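Local coordinates for tRNA nucleotidyl transferase-related protein (Thermotoga maritima, PDB 3H38) that probably adds the CCA end to transfer RNA, as a magnesium-dependent class II nucleotidyltransferase that uses CTP and ATP, at residues A[3-8]-A[153-158]; A[77-82]-A[88-93]; A[195-200]-A[238-243]; A[294-299]-A[308-313]. All coordinates share one frame; numbering follows the deposited sequence.

Interaction 1. Residues A[3-8]-A[153-158]; sequences IFRDVS and GGYRDL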
loop_
_atom_site.group_PDB
_atom_site.type_symbol
_atom_site.label_atom_id
_atom_site.label_comp_id
_atom_site.label_asym_id
_atom_site.label_seq_id
_atom_site.Cartn_x
_atom_site.Cartn_y
_atom_site.Cartn_z
ATOM N N ILE A 3 2.571 1.817 -34.592
ATOM C CA ILE A 3 1.613 1.197 -33.748
ATOM C C ILE A 3 1.840 -0.279 -33.598
ATOM O O ILE A 3 1.879 -0.790 -32.521
ATOM C CB ILE A 3 0.255 1.497 -34.258
ATOM C CG1 ILE A 3 0.171 2.985 -34.495
ATOM C CG2 ILE A 3 -0.781 0.986 -33.314
ATOM C CD1 ILE A 3 -1.127 3.407 -34.832
ATOM N N PHE A 4 2.029 -0.954 -34.702
ATOM C CA PHE A 4 2.202 -2.407 -34.675
ATOM C C PHE A 4 3.657 -2.832 -34.891
ATOM O O PHE A 4 4.361 -2.315 -35.760
ATOM C CB PHE A 4 1.284 -3.088 -35.689
ATOM C CG PHE A 4 -0.110 -2.521 -35.724
ATOM C CD1 PHE A 4 -0.454 -1.550 -36.649
ATOM C CD2 PHE A 4 -1.064 -2.941 -34.817
ATOM C CE1 PHE A 4 -1.735 -1.019 -36.679
ATOM C CE2 PHE A 4 -2.351 -2.421 -34.836
ATOM C CZ PHE A 4 -2.693 -1.465 -35.773
ATOM N N ARG A 5 4.091 -3.787 -34.081
ATOM C CA ARG A 5 5.483 -4.189 -34.020
ATOM C C ARG A 5 5.539 -5.681 -33.652
ATOM O O ARG A 5 4.746 -6.158 -32.848
ATOM C CB ARG A 5 6.175 -3.326 -32.971
ATOM C CG ARG A 5 7.616 -3.640 -32.724
ATOM C CD ARG A 5 8.171 -2.750 -31.606
ATOM N NE ARG A 5 7.737 -1.355 -31.716
ATOM C CZ ARG A 5 8.503 -0.353 -32.145
ATOM N NH1 ARG A 5 9.767 -0.564 -32.504
ATOM N NH2 ARG A 5 8.006 0.875 -32.197
ATOM N N ASP A 6 6.439 -6.438 -34.270
ATOM C CA ASP A 6 6.486 -7.878 -34.026
ATOM C C ASP A 6 7.406 -8.102 -32.838
ATOM O O ASP A 6 8.625 -7.877 -32.955
ATOM C CB ASP A 6 7.053 -8.577 -35.263
ATOM C CG ASP A 6 7.035 -10.102 -35.152
ATOM O OD1 ASP A 6 7.468 -10.759 -36.119
ATOM O OD2 ASP A 6 6.587 -10.646 -34.120
ATOM N N VAL A 7 6.845 -8.513 -31.700
ATOM C CA VAL A 7 7.678 -8.752 -30.510
ATOM C C VAL A 7 7.803 -10.233 -30.185
ATOM O O VAL A 7 8.060 -10.608 -29.039
ATOM C CB VAL A 7 7.211 -7.980 -29.251
ATOM C CG1 VAL A 7 7.247 -6.467 -29.486
ATOM C CG2 VAL A 7 5.848 -8.437 -28.790
ATOM N N SER A 8 7.651 -11.056 -31.221
ATOM C CA SER A 8 7.719 -12.509 -31.119
ATOM C C SER A 8 9.016 -13.035 -30.573
ATOM O O SER A 8 9.011 -13.916 -29.724
ATOM C CB SER A 8 7.455 -13.165 -32.493
ATOM O OG SER A 8 6.065 -13.270 -32.670
ATOM N N GLY A 153 1.967 5.372 -28.031
ATOM C CA GLY A 153 3.342 5.820 -27.919
ATOM C C GLY A 153 3.988 5.273 -26.656
ATOM O O GLY A 153 4.965 5.818 -26.154
ATOM N N GLY A 154 3.415 4.185 -26.157
ATOM C CA GLY A 154 3.890 3.481 -24.988
ATOM C C GLY A 154 5.270 2.872 -25.080
ATOM O O GLY A 154 6.006 2.924 -24.102
ATOM N N TYR A 155 5.620 2.296 -26.231
ATOM C CA TYR A 155 6.956 1.693 -26.441
ATOM C C TYR A 155 8.026 2.753 -26.284
ATOM O O TYR A 155 8.982 2.594 -25.519
ATOM C CB TYR A 155 7.068 1.117 -27.853
ATOM C CG TYR A 155 8.349 0.361 -28.184
ATOM C CD1 TYR A 155 8.459 -1.016 -27.939
ATOM C CD2 TYR A 155 9.435 1.008 -28.786
ATOM C CE1 TYR A 155 9.626 -1.727 -28.261
ATOM C CE2 TYR A 155 10.602 0.313 -29.116
ATOM C CZ TYR A 155 10.701 -1.060 -28.854
ATOM O OH TYR A 155 11.871 -1.758 -29.187
ATOM N N ARG A 156 7.836 3.822 -27.053
ATOM C CA ARG A 156 8.637 5.032 -27.036
ATOM C C ARG A 156 8.699 5.654 -25.635
ATOM O O ARG A 156 9.746 6.135 -25.229
ATOM C CB ARG A 156 8.029 6.041 -28.026
ATOM C CG ARG A 156 8.875 7.290 -28.302
ATOM C CD ARG A 156 8.445 8.487 -27.429
ATOM N NE ARG A 156 7.004 8.722 -27.488
ATOM C CZ ARG A 156 6.412 9.665 -28.224
ATOM N NH1 ARG A 156 5.088 9.792 -28.197
ATOM N NH2 ARG A 156 7.132 10.488 -28.985
ATOM N N ASP A 157 7.579 5.663 -24.909
ATOM C CA ASP A 157 7.531 6.327 -23.600
ATOM C C ASP A 157 8.292 5.523 -22.551
ATOM O O ASP A 157 8.754 6.080 -21.565
ATOM C CB ASP A 157 6.082 6.585 -23.136
ATOM C CG ASP A 157 5.475 7.817 -23.787
ATOM O OD1 ASP A 157 4.222 7.992 -23.766
ATOM O OD2 ASP A 157 6.266 8.612 -24.343
ATOM N N LEU A 158 8.387 4.213 -22.749
ATOM C CA LEU A 158 9.281 3.370 -21.945
ATOM C C LEU A 158 10.754 3.760 -22.153
ATOM O O LEU A 158 11.490 3.972 -21.192
ATOM C CB LEU A 158 9.094 1.875 -22.279
ATOM C CG LEU A 158 7.729 1.229 -21.980
ATOM C CD1 LEU A 158 7.680 -0.164 -22.526
ATOM C CD2 LEU A 158 7.470 1.176 -20.497
#
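Arg5 lays its guanidinium flat on the ring of Tyr155, and this single stack makes up nearly all of the contact between strand 4-6 and the first turn of helix 154-159. The arginine CB is directed toward the helix, and CG follows anti to the backbone N (chi1 177°), which carries the chain straight out from the edge strand. CD is the first atom to reach the ring: it lies over the face as a CH-pi donor, 3.8 Å from Tyr155 CE1. The chain bends at chi3, and with the following torsion this lays the end group parallel to the ring. NE then sits near Tyr155 CD1, while CZ stands over the middle of the ring, 3.8 Å from its centroid and 13° off the normal. Beyond it the two terminal nitrogens divide the far side of the ring, NH1 lying 3.6 Å from Tyr155 CE2 and NH2 3.7 Å from Tyr155 CD2. The two planes are only 5° apart. Leu148 and Leu48 also touch Tyr155, and its OH is hydrogen-bonded to Lys159. Strand 4-6 is an outermost strand of the head-domain sheet, paired with 147-149, and both residue types suit this partly exposed border, since they can pack broad surfaces while their polar ends stay at the surface. The contact is therefore cation-pi and dispersive in character: the N-H bonds of the guanidinium lie in its own plane, parallel to the ring, so stacking does not use them up.

Interaction 2. Residues A[77-82]-A[88-93]; sequences GKLVKH and ASLFLK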
loop_
_atom_site.group_PDB
_atom_site.type_symbol
_atom_site.label_atom_id
_atom_site.label_comp_id
_atom_site.label_asym_id
_atom_site.label_seq_id
_atom_site.Cartn_x
_atom_site.Cartn_y
_atom_site.Cartn_z
ATOM N N GLY A 77 -9.158 -26.999 -14.963
ATOM C CA GLY A 77 -9.015 -26.111 -13.825
ATOM C C GLY A 77 -10.359 -25.681 -13.268
ATOM O O GLY A 77 -11.409 -26.119 -13.743
ATOM N N LYS A 78 -10.329 -24.803 -12.281
ATOM C CA LYS A 78 -11.549 -24.332 -11.670
ATOM C C LYS A 78 -11.956 -22.981 -12.178
ATOM O O LYS A 78 -11.191 -22.051 -12.188
ATOM C CB LYS A 78 -11.406 -24.319 -10.160
ATOM C CG LYS A 78 -11.916 -23.117 -9.470
ATOM C CD LYS A 78 -11.359 -23.098 -8.087
ATOM C CE LYS A 78 -12.239 -22.330 -7.140
ATOM N NZ LYS A 78 -11.427 -21.729 -6.082
ATOM N N LEU A 79 -13.186 -22.900 -12.617
ATOM C CA LEU A 79 -13.654 -21.698 -13.301
ATOM C C LEU A 79 -14.566 -20.844 -12.423
ATOM O O LEU A 79 -15.714 -21.204 -12.151
ATOM C CB LEU A 79 -14.345 -22.064 -14.616
ATOM C CG LEU A 79 -14.530 -20.956 -15.659
ATOM C CD1 LEU A 79 -15.935 -20.389 -15.625
ATOM C CD2 LEU A 79 -13.497 -19.858 -15.479
ATOM N N VAL A 80 -14.027 -19.715 -11.978
ATOM C CA VAL A 80 -14.752 -18.761 -11.150
ATOM C C VAL A 80 -15.322 -17.636 -12.024
ATOM O O VAL A 80 -14.574 -16.965 -12.737
ATOM C CB VAL A 80 -13.804 -18.167 -10.058
ATOM C CG1 VAL A 80 -14.487 -17.063 -9.234
ATOM C CG2 VAL A 80 -13.289 -19.264 -9.146
ATOM N N LYS A 81 -16.617 -17.379 -11.972
ATOM C CA LYS A 81 -17.117 -16.176 -12.622
ATOM C C LYS A 81 -16.782 -15.047 -11.713
ATOM O O LYS A 81 -16.030 -15.219 -10.782
ATOM C CB LYS A 81 -18.606 -16.179 -12.892
ATOM C CG LYS A 81 -19.200 -17.531 -13.026
ATOM C CD LYS A 81 -19.311 -17.950 -14.454
ATOM C CE LYS A 81 -19.138 -19.435 -14.563
ATOM N NZ LYS A 81 -19.798 -19.947 -15.751
ATOM N N HIS A 82 -17.324 -13.878 -11.945
ATOM C CA HIS A 82 -16.959 -12.777 -11.099
ATOM C C HIS A 82 -18.029 -11.779 -11.157
ATOM O O HIS A 82 -18.969 -11.893 -11.908
ATOM C CB HIS A 82 -15.686 -12.064 -11.572
ATOM C CG HIS A 82 -14.413 -12.760 -11.216
ATOM N ND1 HIS A 82 -14.180 -13.303 -9.978
ATOM C CD2 HIS A 82 -13.289 -12.962 -11.929
ATOM C CE1 HIS A 82 -12.977 -13.835 -9.956
ATOM N NE2 HIS A 82 -12.414 -13.639 -11.128
ATOM N N ALA A 88 -13.798 -13.368 -15.677
ATOM C CA ALA A 88 -13.713 -14.741 -15.236
ATOM C C ALA A 88 -12.270 -15.002 -14.913
ATOM O O ALA A 88 -11.390 -14.256 -15.349
ATOM C CB ALA A 88 -14.193 -15.681 -16.331
ATOM N N SER A 89 -12.032 -16.053 -14.137
ATOM C CA SER A 89 -10.680 -16.519 -13.870
ATOM C C SER A 89 -10.643 -18.044 -13.915
ATOM O O SER A 89 -11.444 -18.697 -13.260
ATOM C CB SER A 89 -10.200 -15.985 -12.525
ATOM O OG SER A 89 -10.195 -14.569 -12.540
ATOM N N LEU A 90 -9.708 -18.600 -14.655
ATOM C CA LEU A 90 -9.571 -20.029 -14.665
ATOM C C LEU A 90 -8.354 -20.362 -13.856
ATOM O O LEU A 90 -7.253 -19.939 -14.147
ATOM C CB LEU A 90 -9.458 -20.578 -16.074
ATOM C CG LEU A 90 -9.598 -22.065 -16.360
ATOM C CD1 LEU A 90 -10.648 -22.726 -15.572
ATOM C CD2 LEU A 90 -9.875 -22.291 -17.772
ATOM N N PHE A 91 -8.579 -21.127 -12.813
ATOM C CA PHE A 91 -7.513 -21.579 -11.936
ATOM C C PHE A 91 -7.071 -22.972 -12.336
ATOM O O PHE A 91 -7.777 -23.949 -12.087
ATOM C CB PHE A 91 -8.001 -21.609 -10.490
ATOM C CG PHE A 91 -8.371 -20.262 -9.951
ATOM C CD1 PHE A 91 -7.429 -19.483 -9.302
ATOM C CD2 PHE A 91 -9.661 -19.772 -10.096
ATOM C CE1 PHE A 91 -7.769 -18.227 -8.800
ATOM C CE2 PHE A 91 -10.004 -18.528 -9.600
ATOM C CZ PHE A 91 -9.053 -17.751 -8.953
ATOM N N LEU A 92 -5.900 -23.064 -12.954
ATOM C CA LEU A 92 -5.381 -24.345 -13.415
ATOM C C LEU A 92 -4.753 -25.142 -12.281
ATOM O O LEU A 92 -4.000 -24.598 -11.471
ATOM C CB LEU A 92 -4.349 -24.120 -14.509
ATOM C CG LEU A 92 -4.860 -23.135 -15.550
ATOM C CD1 LEU A 92 -3.779 -22.881 -16.577
ATOM C CD2 LEU A 92 -6.146 -23.671 -16.184
ATOM N N LYS A 93 -5.058 -26.434 -12.237
ATOM C CA LYS A 93 -4.529 -27.314 -11.203
ATOM C C LYS A 93 -3.000 -27.272 -11.145
ATOM O O LYS A 93 -2.406 -27.396 -10.069
ATOM C CB LYS A 93 -5.024 -28.742 -11.427
ATOM C CG LYS A 93 -6.538 -28.868 -11.398
ATOM C CD LYS A 93 -7.097 -28.432 -10.049
ATOM C CE LYS A 93 -6.534 -29.284 -8.916
ATOM N NZ LYS A 93 -7.267 -29.086 -7.633
#
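Strands 77-80 and 88-92 run antiparallel, their axes 4.3 Å apart at closest and their directions at 161°, with Lys78-Phe91 and Val80-Ser89 as hydrogen-bonded pairs and Gly77-Leu92 and Leu79-Leu90 as non-hydrogen-bonded ones. The bond from Phe91 N to Lys78 O is nearly straight (175° at the hydrogen). Gly77 CA lies 3.0 Å from Phe91 O, an approach that the lack of a side chain permits. On the face with Lys78 and Val80, the Phe91 ring turns its edge to Lys78 O, and Val80 CG2 reaches Phe91 CE2 at 3.4 Å. The aliphatic part of Lys78 runs alongside this ring, which suits a lysine at an exposed edge strand. Leu79 and Leu90 fill the other face, where Leu79 CB meets Leu90 CD1 at 3.9 Å. Past the strand, His82 NE2 donates over 2.8 Å to Ser89 OG, which lies in the imidazole plane, turned there anti to its carbonyl carbon (chi1 -60°). Ser89 OG is also hydrogen-bonded to Asp99, which binds magnesium in another structure of this protein; this apo chain carries no ion. The arrangement is a beta hairpin at the edge of the nucleotidyltransferase head-domain sheet, placing Ser89 in the second shell of the metal site, with His82 behind it.

Interaction 3. Residues A[195-200]-A[238-243]; sequences TTERLL and AQFDVI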
loop_
_atom_site.group_PDB
_atom_site.type_symbol
_atom_site.label_atom_id
_atom_site.label_comp_id
_atom_site.label_asym_id
_atom_site.label_seq_id
_atom_site.Cartn_x
_atom_site.Cartn_y
_atom_site.Cartn_z
ATOM N N THR A 195 3.363 17.903 -20.400
ATOM C CA THR A 195 1.934 18.105 -20.628
ATOM C C THR A 195 1.085 17.413 -19.567
ATOM O O THR A 195 0.194 18.032 -18.963
ATOM C CB THR A 195 1.519 17.622 -22.002
ATOM O OG1 THR A 195 2.348 18.263 -22.980
ATOM C CG2 THR A 195 0.033 17.945 -22.238
ATOM N N THR A 196 1.368 16.141 -19.311
ATOM C CA THR A 196 0.570 15.445 -18.318
ATOM C C THR A 196 0.769 16.054 -16.940
ATOM O O THR A 196 -0.190 16.147 -16.169
ATOM C CB THR A 196 0.621 13.871 -18.376
ATOM O OG1 THR A 196 0.907 13.338 -17.081
ATOM C CG2 THR A 196 1.616 13.375 -19.349
ATOM N N GLU A 197 1.973 16.562 -16.678
ATOM C CA GLU A 197 2.257 17.237 -15.404
ATOM C C GLU A 197 1.356 18.464 -15.192
ATOM O O GLU A 197 0.752 18.652 -14.122
ATOM C CB GLU A 197 3.743 17.627 -15.275
ATOM C CG GLU A 197 3.949 18.853 -14.378
ATOM C CD GLU A 197 5.292 18.884 -13.652
ATOM O OE1 GLU A 197 6.247 18.221 -14.104
ATOM O OE2 GLU A 197 5.395 19.590 -12.624
ATOM N N ARG A 198 1.272 19.306 -16.185
ATOM C CA ARG A 198 0.342 20.366 -16.129
ATOM C C ARG A 198 -1.069 19.922 -15.900
ATOM O O ARG A 198 -1.771 20.510 -15.146
ATOM C CB ARG A 198 0.432 21.201 -17.368
ATOM C CG ARG A 198 -0.682 22.124 -17.517
ATOM C CD ARG A 198 -0.311 23.372 -18.223
ATOM N NE ARG A 198 -0.889 24.521 -17.544
ATOM C CZ ARG A 198 -0.816 25.774 -17.971
ATOM N NH1 ARG A 198 -1.371 26.747 -17.268
ATOM N NH2 ARG A 198 -0.195 26.054 -19.104
ATOM N N LEU A 199 -1.491 18.886 -16.589
ATOM C CA LEU A 199 -2.833 18.334 -16.393
ATOM C C LEU A 199 -3.071 17.896 -14.936
ATOM O O LEU A 199 -4.137 18.126 -14.358
ATOM C CB LEU A 199 -3.052 17.162 -17.353
ATOM C CG LEU A 199 -3.760 17.383 -18.704
ATOM C CD1 LEU A 199 -3.977 18.847 -19.031
ATOM C CD2 LEU A 199 -3.040 16.672 -19.853
ATOM N N LEU A 200 -2.058 17.266 -14.359
ATOM C CA LEU A 200 -2.084 16.796 -12.978
ATOM C C LEU A 200 -2.310 17.968 -12.020
ATOM O O LEU A 200 -3.172 17.906 -11.134
ATOM C CB LEU A 200 -0.760 16.057 -12.676
ATOM C CG LEU A 200 -0.606 15.209 -11.399
ATOM C CD1 LEU A 200 0.205 13.935 -11.603
ATOM C CD2 LEU A 200 -0.006 16.029 -10.262
ATOM N N ALA A 238 3.767 16.014 -1.943
ATOM C CA ALA A 238 3.903 17.305 -1.330
ATOM C C ALA A 238 4.382 18.297 -2.391
ATOM O O ALA A 238 3.821 19.374 -2.534
ATOM C CB ALA A 238 4.843 17.218 -0.165
ATOM N N GLN A 239 5.275 17.896 -3.246
ATOM C CA GLN A 239 5.729 18.767 -4.290
ATOM C C GLN A 239 4.573 19.193 -5.120
ATOM O O GLN A 239 4.581 20.249 -5.659
ATOM C CB GLN A 239 6.660 18.040 -5.202
ATOM C CG GLN A 239 8.067 18.229 -4.932
ATOM C CD GLN A 239 8.927 17.553 -5.950
ATOM O OE1 GLN A 239 8.821 17.821 -7.133
ATOM N NE2 GLN A 239 9.794 16.673 -5.493
ATOM N N PHE A 240 3.606 18.312 -5.273
ATOM C CA PHE A 240 2.437 18.603 -6.104
ATOM C C PHE A 240 1.264 19.180 -5.324
ATOM O O PHE A 240 0.205 19.419 -5.896
ATOM C CB PHE A 240 1.975 17.357 -6.870
ATOM C CG PHE A 240 2.787 17.062 -8.115
ATOM C CD1 PHE A 240 3.097 18.072 -9.016
ATOM C CD2 PHE A 240 3.228 15.774 -8.387
ATOM C CE1 PHE A 240 3.827 17.800 -10.172
ATOM C CE2 PHE A 240 3.951 15.506 -9.523
ATOM C CZ PHE A 240 4.251 16.527 -10.422
ATOM N N ASP A 241 1.452 19.387 -4.025
ATOM C CA ASP A 241 0.387 19.892 -3.157
ATOM C C ASP A 241 -0.743 18.911 -2.913
ATOM O O ASP A 241 -1.823 19.306 -2.500
ATOM C CB ASP A 241 -0.191 21.193 -3.707
ATOM C CG ASP A 241 0.771 22.354 -3.571
ATOM O OD1 ASP A 241 0.805 23.223 -4.470
ATOM O OD2 ASP A 241 1.511 22.381 -2.568
ATOM N N VAL A 242 -0.503 17.630 -3.159
ATOM C CA VAL A 242 -1.563 16.622 -3.031
ATOM C C VAL A 242 -1.962 16.397 -1.580
ATOM O O VAL A 242 -3.156 16.321 -1.251
ATOM C CB VAL A 242 -1.119 15.263 -3.627
ATOM C CG1 VAL A 242 -2.030 14.139 -3.184
ATOM C CG2 VAL A 242 -1.008 15.341 -5.142
ATOM N N ILE A 243 -0.964 16.290 -0.703
ATOM C CA ILE A 243 -1.251 15.903 0.670
ATOM C C ILE A 243 -2.336 16.767 1.304
ATOM O O ILE A 243 -3.244 16.238 1.945
ATOM C CB ILE A 243 -0.037 15.974 1.578
ATOM C CG1 ILE A 243 1.105 15.141 1.016
ATOM C CG2 ILE A 243 -0.435 15.527 2.980
ATOM C CD1 ILE A 243 2.378 15.239 1.794
#
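The ring of Phe240 is met on one face by Leu200 and at its edge by Glu197, two residues three apart on helix 194-205. Over the face stands Leu200 CD2, 3.7 Å from the ring centroid and 14° off the normal, a CH-pi contact displaced a little toward the rim on the CG side. The edge belongs to the carboxylate of Glu197: OE2 approaches CE1 of Phe240 at 3.4 Å, and Glu197 CD lies in the ring plane. Carboxylate and ring planes stand almost perpendicular, 84° apart, so the acid meets the hydrogen-bearing rim and not the pi cloud. Leu200 has CG anti to its backbone N (chi1 -168°), which sends one methyl across the gap, while Glu197 needs its whole extended chain to bring the acid to the same ring. Phe240 follows helix 230-239, and Asp241, with positive phi, closes a Schellman motif. A large flat residue suits this junction, because it can span the 8.4 Å between the CA atoms of Leu200 and Phe240. Leu200 also packs on Ala181 and Phe240 on Ile182, both of helix 177-187, whose Arg177, Arg180, Arg183 and Arg187 bind CTP or ATP in other structures of this protein; Glu197 has a long, weak ion pair with Lys201. Both segments fall in the region matching the probable RNA-binding domain of polymerase A. Chemically the contact is mostly apolar, with a weak electrostatic component: the partly positive ring edge probably attracts the acid, while the buried face is held by methyl dispersion.

Interaction 4. Residues A[294-299]-A[308-313]; sequences ESWKEV and NLINEI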
loop_
_atom_site.group_PDB
_atom_site.type_symbol
_atom_site.label_atom_id
_atom_site.label_comp_id
_atom_site.label_asym_id
_atom_site.label_seq_id
_atom_site.Cartn_x
_atom_site.Cartn_y
_atom_site.Cartn_z
ATOM N N GLU A 294 -13.366 18.174 14.964
ATOM C CA GLU A 294 -14.231 18.247 13.794
ATOM C C GLU A 294 -13.431 18.000 12.517
ATOM O O GLU A 294 -13.941 17.416 11.556
ATOM C CB GLU A 294 -14.979 19.584 13.730
ATOM C CG GLU A 294 -14.107 20.822 13.857
ATOM C CD GLU A 294 -13.466 20.959 15.235
ATOM O OE1 GLU A 294 -12.396 20.354 15.455
ATOM O OE2 GLU A 294 -14.019 21.680 16.095
ATOM N N SER A 295 -12.175 18.437 12.507
ATOM C CA SER A 295 -11.303 18.128 11.382
ATOM C C SER A 295 -11.076 16.627 11.343
ATOM O O SER A 295 -11.134 16.022 10.279
ATOM C CB SER A 295 -9.986 18.885 11.476
ATOM O OG SER A 295 -10.227 20.266 11.269
ATOM N N TRP A 296 -10.864 16.039 12.519
ATOM C CA TRP A 296 -10.782 14.590 12.669
ATOM C C TRP A 296 -12.031 13.849 12.179
ATOM O O TRP A 296 -11.930 12.928 11.367
ATOM C CB TRP A 296 -10.514 14.223 14.129
ATOM C CG TRP A 296 -10.952 12.828 14.525
ATOM C CD1 TRP A 296 -11.952 12.493 15.412
ATOM C CD2 TRP A 296 -10.398 11.584 14.062
ATOM N NE1 TRP A 296 -12.048 11.119 15.526
ATOM C CE2 TRP A 296 -11.110 10.540 14.708
ATOM C CE3 TRP A 296 -9.371 11.248 13.165
ATOM C CZ2 TRP A 296 -10.825 9.191 14.480
ATOM C CZ3 TRP A 296 -9.093 9.898 12.937
ATOM C CH2 TRP A 296 -9.814 8.890 13.599
ATOM N N LYS A 297 -13.206 14.215 12.682
ATOM C CA LYS A 297 -14.379 13.452 12.293
ATOM C C LYS A 297 -14.588 13.480 10.780
ATOM O O LYS A 297 -15.025 12.478 10.194
ATOM C CB LYS A 297 -15.625 13.888 13.061
ATOM C CG LYS A 297 -15.598 13.384 14.494
ATOM C CD LYS A 297 -16.830 13.772 15.276
ATOM C CE LYS A 297 -16.616 13.500 16.760
ATOM N NZ LYS A 297 -17.331 14.497 17.592
ATOM N N GLU A 298 -14.238 14.612 10.161
ATOM C CA GLU A 298 -14.360 14.804 8.718
ATOM C C GLU A 298 -13.468 13.811 8.000
ATOM O O GLU A 298 -13.857 13.172 7.018
ATOM C CB GLU A 298 -13.921 16.216 8.326
ATOM C CG GLU A 298 -14.893 17.320 8.706
ATOM C CD GLU A 298 -14.762 18.557 7.819
ATOM O OE1 GLU A 298 -14.161 18.444 6.724
ATOM O OE2 GLU A 298 -15.272 19.636 8.212
ATOM N N VAL A 299 -12.249 13.695 8.504
ATOM C CA VAL A 299 -11.285 12.803 7.921
ATOM C C VAL A 299 -11.574 11.365 8.335
ATOM O O VAL A 299 -11.542 10.446 7.506
ATOM C CB VAL A 299 -9.847 13.249 8.283
ATOM C CG1 VAL A 299 -8.981 12.060 8.566
ATOM C CG2 VAL A 299 -9.277 14.123 7.164
ATOM N N ASN A 308 -10.904 5.161 17.501
ATOM C CA ASN A 308 -9.917 5.338 18.533
ATOM C C ASN A 308 -8.635 5.978 18.067
ATOM O O ASN A 308 -7.848 6.344 18.863
ATOM C CB ASN A 308 -9.590 3.988 19.153
ATOM C CG ASN A 308 -9.738 3.984 20.648
ATOM O OD1 ASN A 308 -8.759 4.053 21.388
ATOM N ND2 ASN A 308 -10.971 3.913 21.110
ATOM N N LEU A 309 -8.415 6.045 16.771
ATOM C CA LEU A 309 -7.128 6.420 16.203
ATOM C C LEU A 309 -6.679 7.801 16.652
ATOM O O LEU A 309 -5.479 8.030 16.907
ATOM C CB LEU A 309 -7.163 6.347 14.666
ATOM C CG LEU A 309 -5.901 6.862 13.972
ATOM C CD1 LEU A 309 -4.676 5.914 14.196
ATOM C CD2 LEU A 309 -6.146 7.172 12.500
ATOM N N ILE A 310 -7.640 8.720 16.742
ATOM C CA ILE A 310 -7.330 10.068 17.169
ATOM C C ILE A 310 -6.802 10.046 18.610
ATOM O O ILE A 310 -5.903 10.801 18.950
ATOM C CB ILE A 310 -8.511 11.019 17.002
ATOM C CG1 ILE A 310 -8.025 12.474 17.030
ATOM C CG2 ILE A 310 -9.583 10.750 18.065
ATOM C CD1 ILE A 310 -6.978 12.805 15.983
ATOM N N ASN A 311 -7.319 9.138 19.432
ATOM C CA ASN A 311 -6.814 8.983 20.793
ATOM C C ASN A 311 -5.324 8.641 20.835
ATOM O O ASN A 311 -4.582 9.215 21.644
ATOM C CB ASN A 311 -7.592 7.907 21.561
ATOM C CG ASN A 311 -9.040 8.272 21.777
ATOM O OD1 ASN A 311 -9.371 9.436 21.988
ATOM N ND2 ASN A 311 -9.919 7.269 21.728
ATOM N N GLU A 312 -4.906 7.700 19.980
ATOM C CA GLU A 312 -3.540 7.153 19.984
ATOM C C GLU A 312 -2.531 8.138 19.429
ATOM O O GLU A 312 -1.410 8.254 19.937
ATOM C CB GLU A 312 -3.466 5.865 19.173
ATOM C CG GLU A 312 -4.392 4.766 19.680
ATOM C CD GLU A 312 -4.975 3.910 18.557
ATOM O OE1 GLU A 312 -6.198 3.657 18.589
ATOM O OE2 GLU A 312 -4.220 3.501 17.643
ATOM N N ILE A 313 -2.940 8.835 18.377
ATOM C CA ILE A 313 -2.147 9.911 17.810
ATOM C C ILE A 313 -1.915 10.966 18.878
ATOM O O ILE A 313 -0.789 11.405 19.103
ATOM C CB ILE A 313 -2.859 10.531 16.588
ATOM C CG1 ILE A 313 -2.780 9.557 15.406
ATOM C CG2 ILE A 313 -2.273 11.893 16.241
ATOM C CD1 ILE A 313 -3.437 10.055 14.109
#
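Ile310 packs its branched CB directly over the indole of Trp296, and this is the tight part of the contact. The CB atom stands 3.4 Å above the ring plane and 3.6 Å from the centroid of the five-membered ring, 16° off its normal. Around it the branches spread over the same face: Ile310 CG2 reaches Trp296 NE1 at 3.6 Å, whereas Ile310 CG1 lies near Trp296 CG and CD2, and Ile310 CD1 extends toward Trp296 CE3. A beta-branched side chain suits this place, since it offers a broad aliphatic surface close to its own helix. Trp296 brings its indole across with CG anti to the backbone N (chi1 156°). The packing is looser at the benzo end, where Leu309 CB comes within 3.8 Å of Trp296 CH2. Leu309 CD2 lies 4.0 Å from Trp296 CZ3. On the solvent side Lys297 and Asn311 stay exposed, and Asn311 ND2 makes a weak hydrogen bond to Asn308 OD1 near the start of helix 309-328. The contact joins helix 293-302 to helix 309-328, consecutive helices linked by a short loop, and helix 279-287 lies against the second of them, with Tyr281 and His285 touching Leu309.

Overall arrangement
Interactions 1 and 2 reach the same mixed sheet at its two outermost strands, 4-6 and 77-80, with centres about 31 Å apart; along the chain interaction 2 is nested inside the loop closed by interaction 1. Interactions 3 and 4 follow in series and belong to the helical part. The centre of interaction 3 is about 27 Å from those of both interactions 1 and 4, so it stands between the head and the later helices, whereas interactions 1 and 4, centres about 48 Å apart, lie on opposite sides of the chain's centre. This chain, the C-terminal CCA-adding portion of a longer protein, is thus elongated, from the catalytic head, through the nucleotide-binding arginines near interaction 3, to helices remote from the known binding sites.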